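Local coordinates for flagellar regulatory protein C (Vibrio cholerae, PDB 4QHS) that probably acts as an ATP-hydrolysing AAA+ activator of sigma-54-dependent transcription, switching on flagellar genes as a heptameric ring, at residues 116-119 and 120-123; 163-167 and 168-172; 71-74 and 75-78. All blocks are in the same frame, centred on the assembly; numbering follows the deposited sequence.

In the fold
All three contacts are turns in the sigma-54 interaction domain where a strand or helix gives way to loop. Interaction 1 is buried, interaction 3 partly buried, and interaction 2 lies on the surface. Interactions 1 and 3 follow neighbouring parallel strands, 112-116 and 69-73, and touch through backbone bonds between Asp116 and residues Ile72 and Cys74. Interaction 2 ends helix 161-166 and meets interaction 1 through Tyr164, which packs on Ser119. Their chemistry differs with place: a 3-10 turn with apolar cover in interaction 1, aromatic and helix-end packing in interaction 2, and a side-chain amide beside a beta turn in interaction 3. Interactions 2 and 3 also meet across the subunit interface.

Interaction 1 (116-119 and 120-123); sequences DEIS and EMDL
The backbone between Ile118 and Met121 closes as a single 3-10 turn: Met121 N donates to Ile118 O over 3.2 Å, and the N-H...O angle of 176° makes the bond almost straight, although the donor stands above the carbonyl plane. This turn directly follows the Walker B motif, whose acidic pair is Asp116, the last residue of strand 112-116, and Glu117, the first of the loop, in the usual AAA+ manner, and it leads to Asp122, the N-cap of helix 123-135, whose OD1 accepts from Leu125 N. A water bridges the turn, donating to Ser119 O at 3.0 Å and to Met121 O at 3.2 Å, and so links the carbonyls of two residues that are two positions apart. On the apolar side, the side chains of Ile118 and Met121 cross obliquely, with Ile118 CG1 3.8 Å from Met121 CE. Met121 is extended beyond CG, which carries its methyl up to the isoleucine branch, and both residues pack on Leu129 of helix 123-135. The polar side belongs to Ser119 and Glu120. Glu120 bends at CB-CG (chi2 -44°), folding its carboxylate back along the chain it came from, with CD 3.7 Å from Ser119 C. In that pose Glu120 OE2 is reached by the Ser119 hydroxyl, which acts as donor. A long and weak ion pair from Glu120 OE2 to Arg159 adds a second partner, so the carboxylate is probably steered by a hydroxyl and a distant charge together. Tyr164 and Leu161 of helix 161-166 pack against Ser119. The hydroxyl bond itself is off-axis: Ser119 OG lies 3.0 Å from Glu120 OE2 and approaches from above the carboxylate plane, 49° out of it.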
loop_
_atom_site.group_PDB
_atom_site.type_symbol
_atom_site.label_atom_id
_atom_site.label_comp_id
_atom_site.label_asym_id
_atom_site.label_seq_id
_atom_site.Cartn_x
_atom_site.Cartn_y
_atom_site.Cartn_z
ATOM N N ASP A 116 31.207 -17.465 2.861
ATOM C CA ASP A 116 31.135 -17.183 4.260
ATOM C C ASP A 116 29.748 -16.743 4.619
ATOM O O ASP A 116 29.164 -15.960 3.940
ATOM C CB ASP A 116 32.107 -16.078 4.580
ATOM C CG ASP A 116 32.949 -16.366 5.751
ATOM O OD1 ASP A 116 32.531 -17.088 6.645
ATOM O OD2 ASP A 116 34.047 -15.831 5.801
ATOM N N GLU A 117 29.225 -17.287 5.692
ATOM C CA GLU A 117 27.917 -16.926 6.183
ATOM C C GLU A 117 26.810 -17.138 5.153
ATOM O O GLU A 117 26.122 -16.235 4.778
ATOM C CB GLU A 117 27.942 -15.496 6.689
ATOM C CG GLU A 117 28.745 -15.299 7.937
ATOM C CD GLU A 117 28.312 -16.231 9.029
ATOM O OE1 GLU A 117 29.164 -16.882 9.642
ATOM O OE2 GLU A 117 27.104 -16.335 9.260
ATOM N N ILE A 118 26.648 -18.367 4.723
ATOM C CA ILE A 118 25.787 -18.693 3.640
ATOM C C ILE A 118 24.339 -18.725 4.036
ATOM O O ILE A 118 23.485 -18.674 3.206
ATOM C CB ILE A 118 26.159 -20.033 3.069
ATOM C CG1 ILE A 118 25.668 -20.169 1.640
ATOM C CG2 ILE A 118 25.584 -21.098 3.877
ATOM C CD1 ILE A 118 26.345 -21.218 0.899
ATOM N N SER A 119 24.054 -18.805 5.306
ATOM C CA SER A 119 22.679 -18.850 5.713
ATOM C C SER A 119 21.944 -17.570 5.396
ATOM O O SER A 119 20.799 -17.465 5.660
ATOM C CB SER A 119 22.575 -19.167 7.191
ATOM O OG SER A 119 23.052 -18.116 7.963
ATOM N N GLU A 120 22.617 -16.599 4.816
ATOM C CA GLU A 120 21.991 -15.306 4.588
ATOM C C GLU A 120 21.536 -15.151 3.145
ATOM O O GLU A 120 20.984 -14.125 2.764
ATOM C CB GLU A 120 22.945 -14.177 4.988
ATOM C CG GLU A 120 23.337 -14.207 6.470
ATOM C CD GLU A 120 22.153 -14.481 7.414
ATOM O OE1 GLU A 120 21.055 -13.924 7.200
ATOM O OE2 GLU A 120 22.324 -15.258 8.380
ATOM N N MET A 121 21.757 -16.181 2.345
ATOM C CA MET A 121 21.179 -16.206 1.012
ATOM C C MET A 121 19.675 -16.383 1.065
ATOM O O MET A 121 19.182 -17.311 1.707
ATOM C CB MET A 121 21.738 -17.339 0.188
ATOM C CG MET A 121 23.173 -17.256 -0.085
ATOM S SD MET A 121 23.536 -18.586 -1.224
ATOM C CE MET A 121 25.237 -18.162 -1.574
ATOM N N ASP A 122 18.947 -15.546 0.339
ATOM C CA ASP A 122 17.520 -15.800 0.166
ATOM C C ASP A 122 17.315 -17.072 -0.652
ATOM O O ASP A 122 18.246 -17.589 -1.302
ATOM C CB ASP A 122 16.797 -14.605 -0.480
ATOM C CG ASP A 122 17.222 -14.341 -1.928
ATOM O OD1 ASP A 122 17.249 -15.272 -2.767
ATOM O OD2 ASP A 122 17.499 -13.162 -2.231
ATOM N N LEU A 123 16.083 -17.555 -0.616
ATOM C CA LEU A 123 15.694 -18.817 -1.222
ATOM C C LEU A 123 15.926 -18.861 -2.744
ATOM O O LEU A 123 16.387 -19.863 -3.276
ATOM C CB LEU A 123 14.220 -19.087 -0.891
ATOM C CG LEU A 123 13.962 -19.499 0.567
ATOM C CD1 LEU A 123 12.452 -19.671 0.853
ATOM C CD2 LEU A 123 14.712 -20.767 0.894
HETATM O O HOH W 1 18.044 -16.725 4.665
#

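Interaction 2 (163-167 and 168-172); sequences QYVQA and GHFRE. With EDO (1,2-ethanediol), chain H.
Tyr164 and His169 meet in a local, surface-lying helix-end contact, the C-terminal stop of helix 161-166 where the chain turns toward helix 172-178. The motif is a Schellman motif, and two backbone bonds and the positive phi of Gly168 define it: His169 N donates to Tyr164 O at 3.0 Å, while inside that loop Gly168 N donates to Val165 O at 2.9 Å. Gly168 is the first residue to depart from helical angles, with a positive phi of 67°, which reverses the chain and brings His169 back over the last turn. There the CB of His169 sits over the centre of the Tyr164 ring, 3.7 Å from its centroid and only 11° off the ring normal, a CH-pi contact. The two rings are themselves neither stacked nor edge-to-face, their planes lying at 53°. The imidazole has a further neighbour in the turn: Ala167 O lies over the centre of one face, 3.5 Å above the plane, and Ala167 CB touches His169 CD2. Phe170 adds an apolar contact, its CB 4.0 Å from Tyr164 CD2, while the ring turns off toward Gln126 of helix 123-135. Gln126 also anchors the backbone here, its side-chain amide bonded to His169 O and Arg171 N. At the N-cap, Arg171 points away from the preceding turn; its guanidinium forms a salt bridge with Asp173 and a hydrogen bond with Ala75 O of a neighbouring subunit, placing this loop at the ring interface. A 1,2-ethanediol, probably from the crystallisation liquor, lies against one face of that guanidinium through C1, 3.4 Å from Arg171 NH2. Its O2 accepts a nearly straight bond from Glu172 N at 3.0 Å.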
loop_
_atom_site.group_PDB
_atom_site.type_symbol
_atom_site.label_atom_id
_atom_site.label_comp_id
_atom_site.label_asym_id
_atom_site.label_seq_id
_atom_site.Cartn_x
_atom_site.Cartn_y
_atom_site.Cartn_z
ATOM N N GLN A 163 18.004 -26.819 11.361
ATOM C CA GLN A 163 16.806 -26.194 11.909
ATOM C C GLN A 163 16.311 -25.079 10.980
ATOM O O GLN A 163 15.104 -24.892 10.812
ATOM C CB GLN A 163 17.060 -25.698 13.339
ATOM C CG GLN A 163 17.146 -26.899 14.314
ATOM C CD GLN A 163 17.148 -26.543 15.799
ATOM O OE1 GLN A 163 16.182 -26.828 16.522
ATOM N NE2 GLN A 163 18.252 -25.969 16.270
ATOM N N TYR A 164 17.253 -24.387 10.344
ATOM C CA TYR A 164 16.950 -23.355 9.362
ATOM C C TYR A 164 16.173 -23.949 8.173
ATOM O O TYR A 164 15.259 -23.321 7.629
ATOM C CB TYR A 164 18.251 -22.676 8.895
ATOM C CG TYR A 164 18.112 -21.192 8.635
ATOM C CD1 TYR A 164 17.416 -20.374 9.517
ATOM C CD2 TYR A 164 18.682 -20.604 7.510
ATOM C CE1 TYR A 164 17.280 -19.009 9.277
ATOM C CE2 TYR A 164 18.562 -19.247 7.267
ATOM C CZ TYR A 164 17.859 -18.451 8.150
ATOM O OH TYR A 164 17.734 -17.097 7.897
ATOM N N VAL A 165 16.535 -25.164 7.781
ATOM C CA VAL A 165 15.733 -25.935 6.835
ATOM C C VAL A 165 14.319 -26.157 7.372
ATOM O O VAL A 165 13.332 -25.920 6.675
ATOM C CB VAL A 165 16.362 -27.308 6.549
ATOM C CG1 VAL A 165 15.387 -28.214 5.798
ATOM C CG2 VAL A 165 17.664 -27.143 5.796
ATOM N N GLN A 166 14.233 -26.608 8.618
ATOM C CA GLN A 166 12.943 -26.912 9.227
ATOM C C GLN A 166 12.073 -25.666 9.423
ATOM O O GLN A 166 10.862 -25.761 9.499
ATOM C CB GLN A 166 13.137 -27.619 10.570
ATOM C CG GLN A 166 13.604 -29.048 10.446
ATOM C CD GLN A 166 14.070 -29.621 11.781
ATOM O OE1 GLN A 166 14.641 -28.902 12.609
ATOM N NE2 GLN A 166 13.823 -30.916 11.998
ATOM N N ALA A 167 12.712 -24.506 9.510
ATOM C CA ALA A 167 12.011 -23.228 9.604
ATOM C C ALA A 167 11.571 -22.707 8.224
ATOM O O ALA A 167 10.998 -21.622 8.124
ATOM C CB ALA A 167 12.900 -22.182 10.303
ATOM N N GLY A 168 11.837 -23.481 7.173
ATOM C CA GLY A 168 11.509 -23.083 5.808
ATOM C C GLY A 168 12.294 -21.895 5.260
ATOM O O GLY A 168 11.811 -21.173 4.401
ATOM N N HIS A 169 13.506 -21.685 5.758
ATOM C CA HIS A 169 14.335 -20.584 5.284
ATOM C C HIS A 169 15.523 -21.080 4.469
ATOM O O HIS A 169 16.281 -20.291 3.917
ATOM C CB HIS A 169 14.843 -19.745 6.460
ATOM C CG HIS A 169 13.756 -19.128 7.277
ATOM N ND1 HIS A 169 12.692 -18.455 6.713
ATOM C CD2 HIS A 169 13.564 -19.084 8.618
ATOM C CE1 HIS A 169 11.887 -18.032 7.673
ATOM N NE2 HIS A 169 12.395 -18.396 8.837
ATOM N N PHE A 170 15.702 -22.390 4.406
ATOM C CA PHE A 170 16.827 -22.936 3.662
ATOM C C PHE A 170 16.392 -24.187 2.925
ATOM O O PHE A 170 15.685 -25.018 3.476
ATOM C CB PHE A 170 17.993 -23.238 4.603
ATOM C CG PHE A 170 19.354 -23.167 3.942
ATOM C CD1 PHE A 170 19.975 -21.938 3.710
ATOM C CD2 PHE A 170 20.024 -24.322 3.586
ATOM C CE1 PHE A 170 21.243 -21.866 3.112
ATOM C CE2 PHE A 170 21.279 -24.263 2.997
ATOM C CZ PHE A 170 21.895 -23.023 2.760
ATOM N N ARG A 171 16.790 -24.301 1.669
ATOM C CA ARG A 171 16.427 -25.465 0.880
ATOM C C ARG A 171 17.025 -26.736 1.467
ATOM O O ARG A 171 18.214 -26.793 1.818
ATOM C CB ARG A 171 16.892 -25.316 -0.583
ATOM C CG ARG A 171 16.279 -24.162 -1.367
ATOM C CD ARG A 171 16.803 -24.192 -2.802
ATOM N NE ARG A 171 16.397 -25.432 -3.467
ATOM C CZ ARG A 171 15.319 -25.552 -4.243
ATOM N NH1 ARG A 171 14.537 -24.498 -4.474
ATOM N NH2 ARG A 171 15.025 -26.723 -4.797
ATOM N N GLU A 172 16.206 -27.771 1.518
ATOM C CA GLU A 172 16.645 -29.064 1.998
ATOM C C GLU A 172 17.683 -29.666 1.054
ATOM O O GLU A 172 18.737 -30.128 1.496
ATOM C CB GLU A 172 15.435 -29.997 2.155
ATOM C CG GLU A 172 15.721 -31.294 2.865
ATOM C CD GLU A 172 14.455 -32.101 3.088
ATOM O OE1 GLU A 172 14.363 -32.791 4.125
ATOM O OE2 GLU A 172 13.553 -32.023 2.226
HETATM C C1 EDO H . 14.134 -27.720 -1.620
HETATM O O1 EDO H . 14.673 -28.985 -1.174
HETATM C C2 EDO H . 13.011 -27.194 -0.719
HETATM O O2 EDO H . 13.396 -27.217 0.668
#

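Interaction 3 (71-74 and 75-78); sequences AINC and AAIP
Ala76 N donates to Asn73 O at 2.8 Å, the bond that closes a type I beta turn from Asn73 to Ala76 at the end of strand 69-73. Its N-H...O angle of 145° shows a bent bond, with the donor above the carbonyl plane. A second polar link from the same asparagine adds to the first: Ala75 N donates to Asn73 OD1 at 2.9 Å, which makes an Asx turn, its angle of 153° somewhat straighter and its donor tilted modestly from the amide plane. The asparagine reaches this position because CG lies opposite the backbone N (chi1 -168°), swinging the amide alongside the turn. The same oxygen touches the methyl of Ala75, OD1 to CB 3.4 Å, and Asn73 CG is 3.9 Å from Ala76 CB, so both alanine methyls border the amide. Farther along, Ile77 folds back on the strand: its CG1 is 3.5 Å from Asn73 O and 4.0 Å from Ile72 CD1, where the two isoleucines cross at about a right angle. Leu82 of helix 82-87 packs against both. A water accepts from Ile77 N at 2.9 Å and lies beside Cys74 O, although the short separation to that carbonyl makes the second link doubtful. Backbone bonds from Ile72 and Cys74 to Asp116 join this outermost strand of the sheet to strand 112-116, and Glu117 packs on Asn73 and Ala75. Pro78 packs on Lys128 of a neighbouring subunit. With one side-chain oxygen and one backbone oxygen of Asn73 holding successive amides, the strand exit is fixed at two points, while the isoleucine pair gives the returning chain an apolar footing beside helix 82-87.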
loop_
_atom_site.group_PDB
_atom_site.type_symbol
_atom_site.label_atom_id
_atom_site.label_comp_id
_atom_site.label_asym_id
_atom_site.label_seq_id
_atom_site.Cartn_x
_atom_site.Cartn_y
_atom_site.Cartn_z
ATOM N N ALA A 71 37.171 -15.555 -1.603
ATOM C CA ALA A 71 36.283 -15.495 -0.448
ATOM C C ALA A 71 35.252 -14.367 -0.588
ATOM O O ALA A 71 35.607 -13.233 -0.904
ATOM C CB ALA A 71 37.106 -15.317 0.842
ATOM N N ILE A 72 33.981 -14.681 -0.359
ATOM C CA ILE A 72 32.938 -13.653 -0.276
ATOM C C ILE A 72 32.127 -13.810 1.018
ATOM O O ILE A 72 31.827 -14.924 1.448
ATOM C CB ILE A 72 32.002 -13.692 -1.510
ATOM C CG1 ILE A 72 30.819 -12.746 -1.318
ATOM C CG2 ILE A 72 31.504 -15.103 -1.767
ATOM C CD1 ILE A 72 30.095 -12.394 -2.612
ATOM N N ASN A 73 31.803 -12.692 1.659
ATOM C CA ASN A 73 30.974 -12.749 2.852
ATOM C C ASN A 73 29.542 -12.365 2.527
ATOM O O ASN A 73 29.194 -11.180 2.435
ATOM C CB ASN A 73 31.515 -11.844 3.958
ATOM C CG ASN A 73 30.846 -12.114 5.303
ATOM O OD1 ASN A 73 29.645 -12.400 5.381
ATOM N ND2 ASN A 73 31.628 -12.043 6.366
ATOM N N CYS A 74 28.722 -13.396 2.384
ATOM C CA CYS A 74 27.311 -13.266 2.056
ATOM C C CYS A 74 26.509 -12.381 3.008
ATOM O O CYS A 74 25.402 -11.990 2.690
ATOM C CB CYS A 74 26.684 -14.662 2.009
ATOM S SG CYS A 74 27.619 -15.832 0.982
ATOM N N ALA A 75 27.059 -12.072 4.175
ATOM C CA ALA A 75 26.365 -11.247 5.137
ATOM C C ALA A 75 26.921 -9.834 5.142
ATOM O O ALA A 75 26.636 -9.068 6.052
ATOM C CB ALA A 75 26.471 -11.859 6.548
ATOM N N ALA A 76 27.736 -9.483 4.154
ATOM C CA ALA A 76 28.403 -8.191 4.228
ATOM C C ALA A 76 28.458 -7.445 2.905
ATOM O O ALA A 76 29.087 -6.395 2.819
ATOM C CB ALA A 76 29.813 -8.358 4.793
ATOM N N ILE A 77 27.791 -7.968 1.884
ATOM C CA ILE A 77 27.714 -7.268 0.601
ATOM C C ILE A 77 26.598 -6.205 0.606
ATOM O O ILE A 77 25.413 -6.528 0.713
ATOM C CB ILE A 77 27.482 -8.246 -0.554
ATOM C CG1 ILE A 77 28.501 -9.389 -0.490
ATOM C CG2 ILE A 77 27.560 -7.513 -1.891
ATOM C CD1 ILE A 77 29.936 -8.931 -0.376
ATOM N N PRO A 78 26.982 -4.929 0.514
ATOM C CA PRO A 78 26.035 -3.807 0.534
ATOM C C PRO A 78 25.154 -3.713 -0.708
ATOM O O PRO A 78 25.438 -4.370 -1.720
ATOM C CB PRO A 78 26.942 -2.578 0.610
ATOM C CG PRO A 78 28.259 -3.084 1.063
ATOM C CD PRO A 78 28.376 -4.459 0.507
HETATM O O HOH W 2 25.358 -9.599 2.043
#